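Local atomic coordinates of MIP07328p (Drosophila melanogaster, PDB entry 6FKK), a protein that probably acts as a chemorepellent axon guidance cue, its extracellular sema domain binding semaphorin receptors on responding cells. Residues Y241-S246 against F357-P362; D66-L71 against S104-C109; L377-L382 against I438-V443. All coordinates share one frame; numbering follows the deposited sequence.

Along the chain the three contacts follow one another in series, each closing its loop before the next opens, so that none nests within or crosses another. Interaction 2 comes first, bringing helix 66-74 against the turn before strand 108-112 and closing a loop through strands 86-91 and 97-101. Interaction 1 spans a longer excursion, joining the loop after strand 225-233 to helix 352-360. Interaction 3 then links strand 377-380 to strand 432-442, an outermost strand of the next sheet, closing a loop that contains that sheet's other three strands. All three lie in the sema domain, a beta-propeller, at well-separated places: interactions 1 and 3, on opposite sides of the chain's centre, have centres about 44 Å apart.

Interaction 1. Residues Y241-S246 against F357-P362; sequences YSHGKS and FIKNHP
The long insertion between strands 298-305 and 377-380, consistent with the extrusion that semaphorins carry on their beta-propeller, meets the rest of the sema domain here through Lys359, whose ammonium group is held between His243 and Ser246. Lys359 sits near the end of helix 352-360 and sends its chain, extended beyond CG, across to the loop 241-246. At its tip NZ donates to His243 ND1 at 3.0 Å and to Ser246 OG at 2.7 Å. The ammonium approaches the imidazole at its edge, only 5° out of the ring plane, as suits a donor addressing a ring nitrogen. With CG of His243 anti to the carbonyl carbon (chi1 -50°), the ring stands beside the lysine tip and crosses the lysine chain obliquely.

Ser246 ties the ammonium to its own loop. Its OG accepts from Lys359 NZ and donates in turn to His243 O at 3.2 Å, reaching that oxygen from above the carbonyl plane, 46° out of it. The hydroxyl is therefore bonded on two fronts, and His243 and Ser246 belong to one short turn, which this second bond helps to tie together. A salt bridge from Lys359 NZ to Glu185 OE2 adds a third partner, which would probably offset the positive charge of this buried side chain.

At the other end of the lysine chain the helix stops at Asn360; the next residue, His361, donates from both N and ND1 to Phe357 O, ND1 at 2.9 Å. The side chain of His243 also touches Ser352, Val355 and Asn356 of helix 352-360, one to two turns before the lysine. Within the loop Lys245 bonds through its backbone to Arg183, while Phe357 meets Phe317 edge-to-face; the contact thus joins helix 352-360 to the loop between strands 225-233 and 251-259.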
loop_
_atom_site.group_PDB
_atom_site.type_symbol
_atom_site.label_atom_id
_atom_site.label_comp_id
_atom_site.label_asym_id
_atom_site.label_seq_id
_atom_site.Cartn_x
_atom_site.Cartn_y
_atom_site.Cartn_z
ATOM N N TYR A 241 -25.308 12.476 22.121
ATOM C CA TYR A 241 -25.445 11.709 23.364
ATOM C C TYR A 241 -24.402 10.598 23.379
ATOM O O TYR A 241 -23.201 10.906 23.281
ATOM C CB TYR A 241 -26.903 11.261 23.489
ATOM C CG TYR A 241 -27.888 12.407 23.564
ATOM C CD1 TYR A 241 -27.500 13.651 24.047
ATOM C CD2 TYR A 241 -29.204 12.247 23.150
ATOM C CE1 TYR A 241 -28.395 14.703 24.117
ATOM C CE2 TYR A 241 -30.108 13.295 23.217
ATOM C CZ TYR A 241 -29.697 14.520 23.702
ATOM O OH TYR A 241 -30.590 15.565 23.772
ATOM N N SER A 242 -24.788 9.325 23.497
ATOM C CA SER A 242 -23.825 8.235 23.613
ATOM C C SER A 242 -23.050 7.985 22.327
ATOM O O SER A 242 -22.054 7.253 22.358
ATOM C CB SER A 242 -24.543 6.955 24.047
ATOM O OG SER A 242 -25.730 6.753 23.301
ATOM N N HIS A 243 -23.472 8.565 21.208
ATOM C CA HIS A 243 -22.744 8.438 19.955
ATOM C C HIS A 243 -21.591 9.426 19.843
ATOM O O HIS A 243 -20.970 9.512 18.779
ATOM C CB HIS A 243 -23.695 8.626 18.768
ATOM C CG HIS A 243 -24.935 7.790 18.841
ATOM N ND1 HIS A 243 -24.949 6.448 18.528
ATOM C CD2 HIS A 243 -26.207 8.111 19.177
ATOM C CE1 HIS A 243 -26.174 5.977 18.675
ATOM N NE2 HIS A 243 -26.957 6.965 19.068
ATOM N N GLY A 244 -21.289 10.169 20.911
ATOM C CA GLY A 244 -20.291 11.223 20.839
ATOM C C GLY A 244 -18.863 10.734 20.707
ATOM O O GLY A 244 -17.982 11.526 20.357
ATOM N N LYS A 245 -18.609 9.455 20.983
ATOM C CA LYS A 245 -17.269 8.892 20.885
ATOM C C LYS A 245 -17.117 7.931 19.714
ATOM O O LYS A 245 -16.091 7.251 19.612
ATOM C CB LYS A 245 -16.893 8.183 22.187
ATOM C CG LYS A 245 -16.679 9.108 23.371
ATOM C CD LYS A 245 -16.174 8.326 24.574
ATOM C CE LYS A 245 -15.879 9.239 25.752
ATOM N NZ LYS A 245 -15.317 8.486 26.907
ATOM N N SER A 246 -18.108 7.857 18.829
ATOM C CA SER A 246 -18.088 6.937 17.704
ATOM C C SER A 246 -18.259 7.702 16.397
ATOM O O SER A 246 -18.829 8.796 16.370
ATOM C CB SER A 246 -19.188 5.875 17.836
ATOM O OG SER A 246 -20.445 6.468 18.113
ATOM N N PHE A 357 -28.331 3.896 12.044
ATOM C CA PHE A 357 -28.443 3.284 10.724
ATOM C C PHE A 357 -27.067 3.006 10.131
ATOM O O PHE A 357 -26.783 1.887 9.688
ATOM C CB PHE A 357 -29.258 4.182 9.794
ATOM C CG PHE A 357 -29.426 3.625 8.409
ATOM C CD1 PHE A 357 -30.494 2.798 8.107
ATOM C CD2 PHE A 357 -28.516 3.930 7.409
ATOM C CE1 PHE A 357 -30.651 2.284 6.834
ATOM C CE2 PHE A 357 -28.667 3.418 6.136
ATOM C CZ PHE A 357 -29.737 2.595 5.847
ATOM N N ILE A 358 -26.197 4.019 10.108
ATOM C CA ILE A 358 -24.872 3.832 9.531
ATOM C C ILE A 358 -24.024 2.894 10.379
ATOM O O ILE A 358 -23.074 2.287 9.869
ATOM C CB ILE A 358 -24.174 5.191 9.328
ATOM C CG1 ILE A 358 -22.989 5.044 8.373
ATOM C CG2 ILE A 358 -23.722 5.772 10.656
ATOM C CD1 ILE A 358 -22.275 6.338 8.083
ATOM N N LYS A 359 -24.348 2.745 11.665
ATOM C CA LYS A 359 -23.705 1.716 12.472
ATOM C C LYS A 359 -24.249 0.333 12.149
ATOM O O LYS A 359 -23.525 -0.661 12.279
ATOM C CB LYS A 359 -23.884 2.014 13.960
ATOM C CG LYS A 359 -23.178 3.271 14.437
ATOM C CD LYS A 359 -23.337 3.450 15.937
ATOM C CE LYS A 359 -22.540 4.642 16.440
ATOM N NZ LYS A 359 -22.563 4.744 17.927
ATOM N N ASN A 360 -25.512 0.249 11.723
ATOM C CA ASN A 360 -26.105 -1.038 11.381
ATOM C C ASN A 360 -25.771 -1.467 9.958
ATOM O O ASN A 360 -25.721 -2.670 9.679
ATOM C CB ASN A 360 -27.622 -0.988 11.561
ATOM C CG ASN A 360 -28.036 -0.857 13.013
ATOM O OD1 ASN A 360 -27.337 -1.321 13.915
ATOM N ND2 ASN A 360 -29.180 -0.222 13.247
ATOM N N HIS A 361 -25.544 -0.519 9.052
ATOM C CA HIS A 361 -25.279 -0.817 7.645
ATOM C C HIS A 361 -24.004 -0.114 7.197
ATOM O O HIS A 361 -24.046 0.823 6.391
ATOM C CB HIS A 361 -26.459 -0.399 6.767
ATOM C CG HIS A 361 -27.794 -0.799 7.313
ATOM N ND1 HIS A 361 -28.478 -0.037 8.237
ATOM C CD2 HIS A 361 -28.574 -1.877 7.064
ATOM C CE1 HIS A 361 -29.621 -0.629 8.532
ATOM N NE2 HIS A 361 -29.703 -1.748 7.834
ATOM N N PRO A 362 -22.841 -0.550 7.693
ATOM C CA PRO A 362 -21.585 0.074 7.261
ATOM C C PRO A 362 -21.039 -0.483 5.957
ATOM O O PRO A 362 -20.072 0.077 5.424
ATOM C CB PRO A 362 -20.638 -0.232 8.424
ATOM C CG PRO A 362 -21.100 -1.569 8.899
ATOM C CD PRO A 362 -22.604 -1.605 8.697
#

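Interaction 2. Residues D66-L71 against S104-C109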
loop_
_atom_site.group_PDB
_atom_site.type_symbol
_atom_site.label_atom_id
_atom_site.label_comp_id
_atom_site.label_asym_id
_atom_site.label_seq_id
_atom_site.Cartn_x
_atom_site.Cartn_y
_atom_site.Cartn_z
ATOM N N ASP A 66 13.889 -0.734 31.792
ATOM C CA ASP A 66 13.910 -2.095 32.315
ATOM C C ASP A 66 12.621 -2.421 33.056
ATOM O O ASP A 66 12.209 -3.584 33.099
ATOM C CB ASP A 66 15.123 -2.296 33.222
ATOM C CG ASP A 66 16.407 -2.488 32.438
ATOM O OD1 ASP A 66 16.347 -2.486 31.189
ATOM O OD2 ASP A 66 17.473 -2.646 33.070
ATOM N N ALA A 67 11.965 -1.411 33.632
ATOM C CA ALA A 67 10.643 -1.630 34.206
ATOM C C ALA A 67 9.635 -2.003 33.127
ATOM O O ALA A 67 8.790 -2.882 33.333
ATOM C CB ALA A 67 10.184 -0.384 34.963
ATOM N N ASP A 68 9.714 -1.352 31.964
ATOM C CA ASP A 68 8.782 -1.653 30.881
ATOM C C ASP A 68 9.057 -3.022 30.272
ATOM O O ASP A 68 8.122 -3.768 29.961
ATOM C CB ASP A 68 8.854 -0.567 29.806
ATOM C CG ASP A 68 8.132 0.706 30.207
ATOM O OD1 ASP A 68 7.482 0.715 31.275
ATOM O OD2 ASP A 68 8.213 1.697 29.451
ATOM N N ARG A 69 10.334 -3.369 30.085
ATOM C CA ARG A 69 10.660 -4.664 29.497
ATOM C C ARG A 69 10.348 -5.804 30.457
ATOM O O ARG A 69 9.881 -6.868 30.033
ATOM C CB ARG A 69 12.130 -4.701 29.080
ATOM C CG ARG A 69 12.597 -6.069 28.607
ATOM C CD ARG A 69 14.049 -6.034 28.182
ATOM N NE ARG A 69 14.253 -5.126 27.059
ATOM C CZ ARG A 69 15.443 -4.810 26.563
ATOM N NH1 ARG A 69 16.542 -5.326 27.094
ATOM N NH2 ARG A 69 15.532 -3.976 25.537
ATOM N N GLU A 70 10.603 -5.604 31.753
ATOM C CA GLU A 70 10.294 -6.638 32.737
ATOM C C GLU A 70 8.806 -6.962 32.742
ATOM O O GLU A 70 8.415 -8.129 32.623
ATOM C CB GLU A 70 10.757 -6.202 34.127
ATOM C CG GLU A 70 12.242 -6.406 34.379
ATOM C CD GLU A 70 12.723 -5.680 35.619
ATOM O OE1 GLU A 70 11.882 -5.087 36.327
ATOM O OE2 GLU A 70 13.944 -5.698 35.885
ATOM N N LEU A 71 7.957 -5.938 32.866
ATOM C CA LEU A 71 6.518 -6.181 32.832
ATOM C C LEU A 71 6.089 -6.768 31.494
ATOM O O LEU A 71 5.150 -7.570 31.444
ATOM C CB LEU A 71 5.746 -4.892 33.137
ATOM C CG LEU A 71 5.863 -3.640 32.258
ATOM C CD1 LEU A 71 4.927 -3.682 31.051
ATOM C CD2 LEU A 71 5.604 -2.390 33.088
ATOM N N SER A 104 7.682 -2.175 24.131
ATOM C CA SER A 104 7.490 -3.438 24.843
ATOM C C SER A 104 6.029 -3.630 25.243
ATOM O O SER A 104 5.701 -3.846 26.413
ATOM C CB SER A 104 8.411 -3.516 26.061
ATOM O OG SER A 104 9.760 -3.291 25.694
ATOM N N TYR A 105 5.144 -3.536 24.249
ATOM C CA TYR A 105 3.701 -3.666 24.450
ATOM C C TYR A 105 3.176 -2.644 25.456
ATOM O O TYR A 105 2.241 -2.919 26.213
ATOM C CB TYR A 105 3.323 -5.090 24.870
ATOM C CG TYR A 105 3.466 -6.105 23.754
ATOM C CD1 TYR A 105 4.718 -6.520 23.322
ATOM C CD2 TYR A 105 2.346 -6.647 23.134
ATOM C CE1 TYR A 105 4.854 -7.445 22.302
ATOM C CE2 TYR A 105 2.471 -7.575 22.115
ATOM C CZ TYR A 105 3.727 -7.969 21.702
ATOM O OH TYR A 105 3.858 -8.891 20.688
ATOM N N LYS A 106 3.782 -1.460 25.470
ATOM C CA LYS A 106 3.308 -0.324 26.263
ATOM C C LYS A 106 3.438 0.920 25.396
ATOM O O LYS A 106 4.271 1.796 25.653
ATOM C CB LYS A 106 4.104 -0.195 27.564
ATOM C CG LYS A 106 3.553 0.818 28.558
ATOM C CD LYS A 106 4.455 0.924 29.782
ATOM C CE LYS A 106 3.881 1.874 30.823
ATOM N NZ LYS A 106 3.772 3.271 30.322
ATOM N N PRO A 107 2.623 1.024 24.344
ATOM C CA PRO A 107 2.869 2.044 23.316
ATOM C C PRO A 107 2.741 3.461 23.857
ATOM O O PRO A 107 1.838 3.774 24.637
ATOM C CB PRO A 107 1.800 1.746 22.258
ATOM C CG PRO A 107 0.728 1.019 22.992
ATOM C CD PRO A 107 1.429 0.215 24.046
ATOM N N ARG A 108 3.669 4.318 23.434
ATOM C CA ARG A 108 3.709 5.716 23.838
ATOM C C ARG A 108 3.976 6.576 22.610
ATOM O O ARG A 108 4.477 6.097 21.590
ATOM C CB ARG A 108 4.789 5.969 24.902
ATOM C CG ARG A 108 4.758 5.007 26.081
ATOM C CD ARG A 108 3.686 5.383 27.088
ATOM N NE ARG A 108 4.012 6.623 27.786
ATOM C CZ ARG A 108 3.330 7.095 28.823
ATOM N NH1 ARG A 108 2.281 6.428 29.289
ATOM N NH2 ARG A 108 3.695 8.233 29.399
ATOM N N CYS A 109 3.634 7.860 22.718
ATOM C CA CYS A 109 3.935 8.844 21.688
ATOM C C CYS A 109 4.715 10.003 22.294
ATOM O O CYS A 109 4.574 10.315 23.480
ATOM C CB CYS A 109 2.663 9.380 21.017
ATOM S SG CYS A 109 1.823 8.225 19.904
#
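Asp68 and Lys106 meet through carboxylate and methylene rather than charge to charge: OD1 of Asp68 lies 3.4 Å from CD of Lys106, the two side chains crossing at about a right angle. The lysine is bent at its last torsion (chi4 -63°), and its NZ stays 4.6 Å from Asp68 OD1, where a long-range attraction is likely but no salt bridge forms. Beside this pair Ser104 packs against the helix backbone, its CB 3.9 Å from Asp68 O and its OG 4.1 Å from Arg69 CA.

The polar bonds that position these groups come from the second shell. OD2 of Asp68 is hydrogen-bonded to Asn103 ND2, which also reaches Lys106 O, and Ser104 OG is bonded to Ser64 OG just before the helix. With an alanine at Asp68 the Asn103 amide would probably lose one acceptor, and the Lys106 chain the carboxylate it lies against.

Helix 66-74 lies in the connection from strand 56-61 to strand 86-91, which links two successive four-stranded sheets (29-61 and 86-140) of the sema beta-propeller. The contact seats it on the second, at the turn between strands 97-101 and 108-112, which the Cys100–Cys109 disulfide joins covalently.

Interaction 3. Residues L377-L382 against I438-V443; sequences LTKVNL and ISEMQV
Lys379 and Glu440 reach toward each other from opposite directions, bridging two strands whose backbones stand well apart: their CA atoms, the nearest pair between the segments, are 12.5 Å from each other. The ends of the two side chains make the contact. Lys379 NZ donates to Glu440 OE2 at 3.0 Å, forming a salt bridge on the surface of the sema domain.

The geometry of each chain explains how so wide a gap is closed. Glu440 has CG anti to its backbone N (chi1 -176°) and is extended beyond it, carrying the carboxylate far out from its strand; there the carboxylate is turned (chi3 87°) so that its plane stands nearly perpendicular to the CB-CG-CD plane. Lys379 also reaches outward but bends at its final torsion (chi4 -62°), turning NZ aside from the line of its methylenes. The ammonium meets OE2 at the syn lone pair, on the side facing the other carboxylate oxygen, and CE lies next to the same OE2. One oxygen therefore receives the whole approach of the lysine.

Both charged ends have further, weaker partners. Thr416 OG1 makes a weak hydrogen bond to Glu440 OE2, and Lys379 NZ is in a weak hydrogen bond with His384 NE2; these weak bonds may limit how far the pair can swing.

In the fold the bridge spans neighbouring sheets of the propeller. Lys379 lies on strand 377-380, which pairs antiparallel with strand 298-305 and bonds through its backbone to Ser299, whereas Glu440 follows a classic beta bulge, Ile438 and Ser439 facing Lys417, on the outermost strand 432-442 of the next sheet. Leu377 adds a nonpolar link between the same sheets, its side chain touching Phe418 on strand 414-423.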
loop_
_atom_site.group_PDB
_atom_site.type_symbol
_atom_site.label_atom_id
_atom_site.label_comp_id
_atom_site.label_asym_id
_atom_site.label_seq_id
_atom_site.Cartn_x
_atom_site.Cartn_y
_atom_site.Cartn_z
ATOM N N LEU A 377 -1.592 -8.029 -13.585
ATOM C CA LEU A 377 -0.612 -9.106 -13.594
ATOM C C LEU A 377 -1.121 -10.207 -12.680
ATOM O O LEU A 377 -1.579 -9.921 -11.572
ATOM C CB LEU A 377 0.762 -8.616 -13.122
ATOM C CG LEU A 377 1.859 -9.672 -12.961
ATOM C CD1 LEU A 377 2.336 -10.158 -14.313
ATOM C CD2 LEU A 377 3.022 -9.125 -12.158
ATOM N N THR A 378 -1.053 -11.453 -13.143
ATOM C CA THR A 378 -1.412 -12.602 -12.326
ATOM C C THR A 378 -0.220 -13.540 -12.206
ATOM O O THR A 378 0.571 -13.687 -13.143
ATOM C CB THR A 378 -2.613 -13.364 -12.907
ATOM O OG1 THR A 378 -2.264 -13.918 -14.181
ATOM C CG2 THR A 378 -3.804 -12.438 -13.074
ATOM N N LYS A 379 -0.093 -14.165 -11.037
ATOM C CA LYS A 379 0.952 -15.155 -10.771
ATOM C C LYS A 379 0.298 -16.323 -10.042
ATOM O O LYS A 379 0.043 -16.239 -8.837
ATOM C CB LYS A 379 2.093 -14.558 -9.953
ATOM C CG LYS A 379 3.137 -13.820 -10.773
ATOM C CD LYS A 379 4.286 -13.346 -9.893
ATOM C CE LYS A 379 5.543 -13.096 -10.711
ATOM N NZ LYS A 379 6.024 -14.347 -11.365
ATOM N N VAL A 380 0.030 -17.407 -10.766
ATOM C CA VAL A 380 -0.724 -18.539 -10.243
ATOM C C VAL A 380 0.125 -19.799 -10.345
ATOM O O VAL A 380 0.867 -19.983 -11.317
ATOM C CB VAL A 380 -2.063 -18.713 -10.992
ATOM C CG1 VAL A 380 -2.911 -19.784 -10.332
ATOM C CG2 VAL A 380 -2.814 -17.395 -11.034
ATOM N N ASN A 381 0.013 -20.663 -9.331
ATOM C CA ASN A 381 0.723 -21.943 -9.287
ATOM C C ASN A 381 2.236 -21.745 -9.345
ATOM O O ASN A 381 2.953 -22.481 -10.026
ATOM C CB ASN A 381 0.252 -22.881 -10.402
ATOM C CG ASN A 381 -1.007 -23.641 -10.030
ATOM O OD1 ASN A 381 -1.132 -24.146 -8.912
ATOM N ND2 ASN A 381 -1.949 -23.725 -10.963
ATOM N N LEU A 382 2.726 -20.744 -8.619
ATOM C CA LEU A 382 4.148 -20.456 -8.533
ATOM C C LEU A 382 4.614 -20.589 -7.090
ATOM O O LEU A 382 3.821 -20.507 -6.148
ATOM C CB LEU A 382 4.464 -19.055 -9.066
ATOM C CG LEU A 382 4.052 -18.815 -10.519
ATOM C CD1 LEU A 382 4.354 -17.385 -10.937
ATOM C CD2 LEU A 382 4.742 -19.810 -11.442
ATOM N N ILE A 438 9.008 -6.425 -18.056
ATOM C CA ILE A 438 10.313 -5.858 -18.378
ATOM C C ILE A 438 11.433 -6.752 -17.861
ATOM O O ILE A 438 12.333 -7.140 -18.615
ATOM C CB ILE A 438 10.425 -4.430 -17.817
ATOM C CG1 ILE A 438 9.368 -3.529 -18.455
ATOM C CG2 ILE A 438 11.819 -3.873 -18.048
ATOM C CD1 ILE A 438 9.327 -2.141 -17.868
ATOM N N SER A 439 11.398 -7.095 -16.574
ATOM C CA SER A 439 12.430 -7.941 -15.992
ATOM C C SER A 439 11.916 -8.558 -14.701
ATOM O O SER A 439 11.039 -8.002 -14.036
ATOM C CB SER A 439 13.715 -7.153 -15.713
ATOM O OG SER A 439 13.523 -6.232 -14.654
ATOM N N GLU A 440 12.481 -9.713 -14.355
ATOM C CA GLU A 440 12.260 -10.342 -13.055
ATOM C C GLU A 440 13.610 -10.838 -12.560
ATOM O O GLU A 440 14.127 -11.840 -13.062
ATOM C CB GLU A 440 11.252 -11.489 -13.139
ATOM C CG GLU A 440 10.920 -12.103 -11.783
ATOM C CD GLU A 440 9.921 -13.246 -11.873
ATOM O OE1 GLU A 440 10.349 -14.401 -12.082
ATOM O OE2 GLU A 440 8.707 -12.985 -11.734
ATOM N N MET A 441 14.182 -10.136 -11.586
ATOM C CA MET A 441 15.523 -10.429 -11.105
ATOM C C MET A 441 15.508 -10.687 -9.606
ATOM O O MET A 441 14.668 -10.158 -8.871
ATOM C CB MET A 441 16.487 -9.279 -11.413
ATOM C CG MET A 441 16.426 -8.778 -12.844
ATOM S SD MET A 441 17.823 -7.709 -13.233
ATOM C CE MET A 441 17.313 -7.023 -14.807
ATOM N N GLN A 442 16.453 -11.510 -9.161
ATOM C CA GLN A 442 16.655 -11.749 -7.740
ATOM C C GLN A 442 17.431 -10.579 -7.148
ATOM O O GLN A 442 18.527 -10.256 -7.617
ATOM C CB GLN A 442 17.404 -13.062 -7.524
ATOM C CG GLN A 442 17.479 -13.502 -6.075
ATOM C CD GLN A 442 16.154 -14.027 -5.564
ATOM O OE1 GLN A 442 15.449 -14.752 -6.265
ATOM N NE2 GLN A 442 15.805 -13.659 -4.337
ATOM N N VAL A 443 16.865 -9.939 -6.129
ATOM C CA VAL A 443 17.480 -8.791 -5.474
ATOM C C VAL A 443 18.015 -9.159 -4.094
ATOM O O VAL A 443 19.187 -8.932 -3.792
ATOM C CB VAL A 443 16.489 -7.610 -5.383
ATOM C CG1 VAL A 443 17.059 -6.516 -4.496
ATOM C CG2 VAL A 443 16.184 -7.072 -6.770
#